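Local atomic coordinates of DNA repair protein RAD2 (Saccharomyces cerevisiae, PDB entry 4Q0W), a protein that cuts single-stranded DNA as a magnesium-dependent endonuclease of the XPG/RAD2 family, making the incision essential for excision repair of damaged DNA. Residues A174-L184 with P320-W331. Residues are numbered along the deposited sequence; the frame is centred on the assembly and turned at random.
Sequences AQCAELLQLNL and PEVDHDTTPFVW
P320 sets its ring against the methyl of A174, CB to CB 3.7 Å; the A174 side chain lies close to those of E171 and E173, probable magnesium ligands. V322 packs on the same helix, CG1 against the A174 carbonyl and CG2 on CG of E178. At D323 a side-chain amide pairs with the backbone: Q175 OE1 accepts from D323 N at 2.8 Å and Q175 NE2 donates to D323 O at 3.0 Å, both bonds nearly straight and on carbonyl lone pairs. Q175 reaches there with CG anti to its own backbone N (chi1 -178°) and a bend at chi2. An alanine here, with no amide to offer, would probably leave D323 N and O without these mates and let the loop shift from the helix. The paired bonds join the I-domain helix 172-181, which packs on the central sheet of the PIN-like nuclease core, to the connection between helices 311-318 and 336-347. H324 ND1 gives E178 OE2 a weak bond, ring and carboxylate planes 82° apart. Asx turns at D323 and D325 carry the chain past the helix's Schellman end, where L184 CD1 meets D325 O and CD2 meets T326 O. F329 receives L179 CD2 at its ring edge and L184 CB near CE2, and a water links its N to L184 O.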
loop_
_atom_site.group_PDB
_atom_site.type_symbol
_atom_site.label_atom_id
_atom_site.label_comp_id
_atom_site.label_asym_id
_atom_site.label_seq_id
_atom_site.Cartn_x
_atom_site.Cartn_y
_atom_site.Cartn_z
ATOM N N ALA A 174 9.726 26.232 14.746
ATOM C CA ALA A 174 8.882 27.107 15.555
ATOM C C ALA A 174 9.459 28.515 15.565
ATOM O O ALA A 174 8.739 29.499 15.387
ATOM C CB ALA A 174 8.735 26.570 16.980
ATOM N N GLN A 175 10.764 28.610 15.776
ATOM C CA GLN A 175 11.418 29.917 15.789
ATOM C C GLN A 175 11.310 30.597 14.424
ATOM O O GLN A 175 11.100 31.813 14.350
ATOM C CB GLN A 175 12.880 29.787 16.202
ATOM C CG GLN A 175 13.613 31.134 16.289
ATOM C CD GLN A 175 13.168 31.943 17.492
ATOM O OE1 GLN A 175 13.251 31.470 18.632
ATOM N NE2 GLN A 175 12.681 33.155 17.250
ATOM N N CYS A 176 11.424 29.824 13.341
ATOM C CA CYS A 176 11.258 30.404 11.997
ATOM C C CYS A 176 9.878 31.047 11.843
ATOM O O CYS A 176 9.758 32.176 11.363
ATOM C CB CYS A 176 11.471 29.356 10.897
ATOM S SG CYS A 176 13.195 28.767 10.715
ATOM N N ALA A 177 8.839 30.330 12.265
ATOM C CA ALA A 177 7.467 30.852 12.177
ATOM C C ALA A 177 7.335 32.166 12.951
ATOM O O ALA A 177 6.646 33.099 12.515
ATOM C CB ALA A 177 6.464 29.811 12.699
ATOM N N GLU A 178 8.001 32.234 14.097
ATOM C CA GLU A 178 7.976 33.437 14.923
ATOM C C GLU A 178 8.676 34.602 14.212
ATOM O O GLU A 178 8.176 35.731 14.228
ATOM C CB GLU A 178 8.615 33.158 16.294
ATOM C CG GLU A 178 8.747 34.376 17.209
ATOM C CD GLU A 178 7.421 34.840 17.822
ATOM O OE1 GLU A 178 6.371 34.209 17.578
ATOM O OE2 GLU A 178 7.431 35.848 18.554
ATOM N N LEU A 179 9.819 34.328 13.578
ATOM C CA LEU A 179 10.524 35.365 12.831
ATOM C C LEU A 179 9.627 35.961 11.749
ATOM O O LEU A 179 9.598 37.185 11.544
ATOM C CB LEU A 179 11.800 34.811 12.189
ATOM C CG LEU A 179 12.904 34.301 13.110
ATOM C CD1 LEU A 179 14.175 34.049 12.294
ATOM C CD2 LEU A 179 13.172 35.269 14.270
ATOM N N LEU A 180 8.895 35.098 11.052
ATOM C CA LEU A 180 8.003 35.571 10.004
ATOM C C LEU A 180 6.873 36.402 10.617
ATOM O O LEU A 180 6.589 37.504 10.148
ATOM C CB LEU A 180 7.447 34.403 9.182
ATOM C CG LEU A 180 6.511 34.768 8.024
ATOM C CD1 LEU A 180 7.205 35.658 6.977
ATOM C CD2 LEU A 180 5.949 33.513 7.370
ATOM N N GLN A 181 6.257 35.892 11.684
ATOM C CA GLN A 181 5.144 36.601 12.332
ATOM C C GLN A 181 5.541 38.011 12.791
ATOM O O GLN A 181 4.722 38.926 12.777
ATOM C CB GLN A 181 4.579 35.784 13.503
ATOM N N LEU A 182 6.807 38.181 13.165
ATOM C CA LEU A 182 7.304 39.476 13.618
ATOM C C LEU A 182 7.887 40.290 12.476
ATOM O O LEU A 182 8.524 41.317 12.710
ATOM C CB LEU A 182 8.376 39.284 14.682
ATOM C CG LEU A 182 7.945 38.588 15.966
ATOM C CD1 LEU A 182 9.159 38.149 16.756
ATOM C CD2 LEU A 182 7.084 39.531 16.789
ATOM N N ASN A 183 7.686 39.819 11.249
ATOM C CA ASN A 183 8.206 40.495 10.057
ATOM C C ASN A 183 9.731 40.710 10.078
ATOM O O ASN A 183 10.248 41.689 9.532
ATOM C CB ASN A 183 7.462 41.815 9.821
ATOM C CG ASN A 183 7.724 42.400 8.446
ATOM O OD1 ASN A 183 7.741 41.678 7.439
ATOM N ND2 ASN A 183 7.945 43.712 8.395
ATOM N N LEU A 184 10.453 39.793 10.711
ATOM C CA LEU A 184 11.910 39.848 10.699
ATOM C C LEU A 184 12.455 39.198 9.426
ATOM O O LEU A 184 13.606 39.443 9.036
ATOM C CB LEU A 184 12.480 39.175 11.944
ATOM C CG LEU A 184 12.086 39.831 13.272
ATOM C CD1 LEU A 184 12.784 39.161 14.451
ATOM C CD2 LEU A 184 12.390 41.327 13.249
ATOM N N PRO A 320 4.883 27.268 21.381
ATOM C CA PRO A 320 6.233 26.720 21.511
ATOM C C PRO A 320 7.161 27.717 22.210
ATOM O O PRO A 320 6.886 28.916 22.280
ATOM C CB PRO A 320 6.673 26.540 20.055
ATOM C CG PRO A 320 5.948 27.652 19.322
ATOM C CD PRO A 320 4.599 27.739 20.012
ATOM N N GLU A 321 8.260 27.209 22.734
ATOM C CA GLU A 321 9.242 28.059 23.373
ATOM C C GLU A 321 10.065 28.696 22.257
ATOM O O GLU A 321 10.869 28.015 21.624
ATOM C CB GLU A 321 10.122 27.184 24.256
ATOM C CG GLU A 321 10.875 27.886 25.360
ATOM C CD GLU A 321 11.673 26.901 26.198
ATOM O OE1 GLU A 321 11.104 25.844 26.571
ATOM O OE2 GLU A 321 12.866 27.175 26.465
ATOM N N VAL A 322 9.834 29.981 21.991
ATOM C CA VAL A 322 10.590 30.708 20.965
ATOM C C VAL A 322 11.114 32.027 21.535
ATOM O O VAL A 322 10.619 32.508 22.554
ATOM C CB VAL A 322 9.737 31.011 19.692
ATOM C CG1 VAL A 322 9.318 29.724 18.980
ATOM C CG2 VAL A 322 8.510 31.861 20.042
ATOM N N ASP A 323 12.117 32.603 20.876
ATOM C CA ASP A 323 12.597 33.937 21.219
ATOM C C ASP A 323 11.710 34.992 20.549
ATOM O O ASP A 323 11.497 34.949 19.330
ATOM C CB ASP A 323 14.052 34.091 20.767
ATOM C CG ASP A 323 14.644 35.438 21.141
ATOM O OD1 ASP A 323 13.874 36.367 21.472
ATOM O OD2 ASP A 323 15.883 35.567 21.090
ATOM N N HIS A 324 11.188 35.929 21.341
ATOM C CA HIS A 324 10.225 36.913 20.841
ATOM C C HIS A 324 10.860 38.263 20.497
ATOM O O HIS A 324 10.160 39.214 20.134
ATOM C CB HIS A 324 9.102 37.117 21.859
ATOM C CG HIS A 324 8.349 35.866 22.177
ATOM N ND1 HIS A 324 7.223 35.478 21.483
ATOM C CD2 HIS A 324 8.570 34.904 23.105
ATOM C CE1 HIS A 324 6.780 34.334 21.974
ATOM N NE2 HIS A 324 7.579 33.964 22.959
ATOM N N ASP A 325 12.183 38.333 20.615
ATOM C CA ASP A 325 12.960 39.540 20.300
ATOM C C ASP A 325 12.583 40.129 18.934
ATOM O O ASP A 325 12.507 39.414 17.932
ATOM C CB ASP A 325 14.451 39.188 20.355
ATOM C CG ASP A 325 15.364 40.383 20.101
ATOM O OD1 ASP A 325 14.877 41.514 19.901
ATOM O OD2 ASP A 325 16.591 40.178 20.117
ATOM N N THR A 326 12.332 41.435 18.903
ATOM C CA THR A 326 11.959 42.111 17.658
ATOM C C THR A 326 13.120 42.865 16.984
ATOM O O THR A 326 12.924 43.531 15.972
ATOM C CB THR A 326 10.788 43.085 17.880
ATOM O OG1 THR A 326 11.169 44.072 18.844
ATOM C CG2 THR A 326 9.555 42.336 18.389
ATOM N N THR A 327 14.323 42.759 17.542
ATOM C CA THR A 327 15.495 43.386 16.932
ATOM C C THR A 327 15.742 42.822 15.535
ATOM O O THR A 327 15.924 41.612 15.370
ATOM C CB THR A 327 16.757 43.133 17.757
ATOM O OG1 THR A 327 16.543 43.553 19.109
ATOM C CG2 THR A 327 17.937 43.890 17.162
ATOM N N PRO A 328 15.760 43.698 14.519
ATOM C CA PRO A 328 15.982 43.219 13.148
ATOM C C PRO A 328 17.366 42.577 12.970
ATOM O O PRO A 328 18.308 42.894 13.703
ATOM C CB PRO A 328 15.869 44.499 12.307
ATOM C CG PRO A 328 15.041 45.446 13.154
ATOM C CD PRO A 328 15.471 45.143 14.566
ATOM N N PHE A 329 17.483 41.667 12.008
ATOM C CA PHE A 329 18.773 41.057 11.716
ATOM C C PHE A 329 19.642 41.995 10.880
ATOM O O PHE A 329 19.127 42.842 10.141
ATOM C CB PHE A 329 18.582 39.700 11.039
ATOM C CG PHE A 329 17.897 38.696 11.925
ATOM C CD1 PHE A 329 18.591 38.085 12.958
ATOM C CD2 PHE A 329 16.549 38.401 11.759
ATOM C CE1 PHE A 329 17.960 37.172 13.802
ATOM C CE2 PHE A 329 15.913 37.493 12.601
ATOM C CZ PHE A 329 16.627 36.879 13.622
ATOM N N VAL A 330 20.956 41.858 11.024
ATOM C CA VAL A 330 21.900 42.638 10.229
ATOM C C VAL A 330 22.702 41.700 9.343
ATOM O O VAL A 330 23.272 40.718 9.823
ATOM C CB VAL A 330 22.829 43.454 11.128
ATOM N N TRP A 331 22.719 41.983 8.047
ATOM C CA TRP A 331 23.522 41.205 7.121
ATOM C C TRP A 331 24.870 41.886 6.882
ATOM O O TRP A 331 24.932 43.096 6.656
ATOM C CB TRP A 331 22.770 40.995 5.810
ATOM C CG TRP A 331 21.641 40.008 5.959
ATOM C CD1 TRP A 331 21.662 38.682 5.638
ATOM C CD2 TRP A 331 20.339 40.268 6.504
ATOM N NE1 TRP A 331 20.448 38.102 5.937
ATOM C CE2 TRP A 331 19.617 39.058 6.466
ATOM C CE3 TRP A 331 19.710 41.412 7.007
ATOM C CZ2 TRP A 331 18.296 38.960 6.911
ATOM C CZ3 TRP A 331 18.398 41.311 7.452
ATOM C CH2 TRP A 331 17.710 40.093 7.403
HETATM O O HOH W 1 15.261 41.317 10.319
#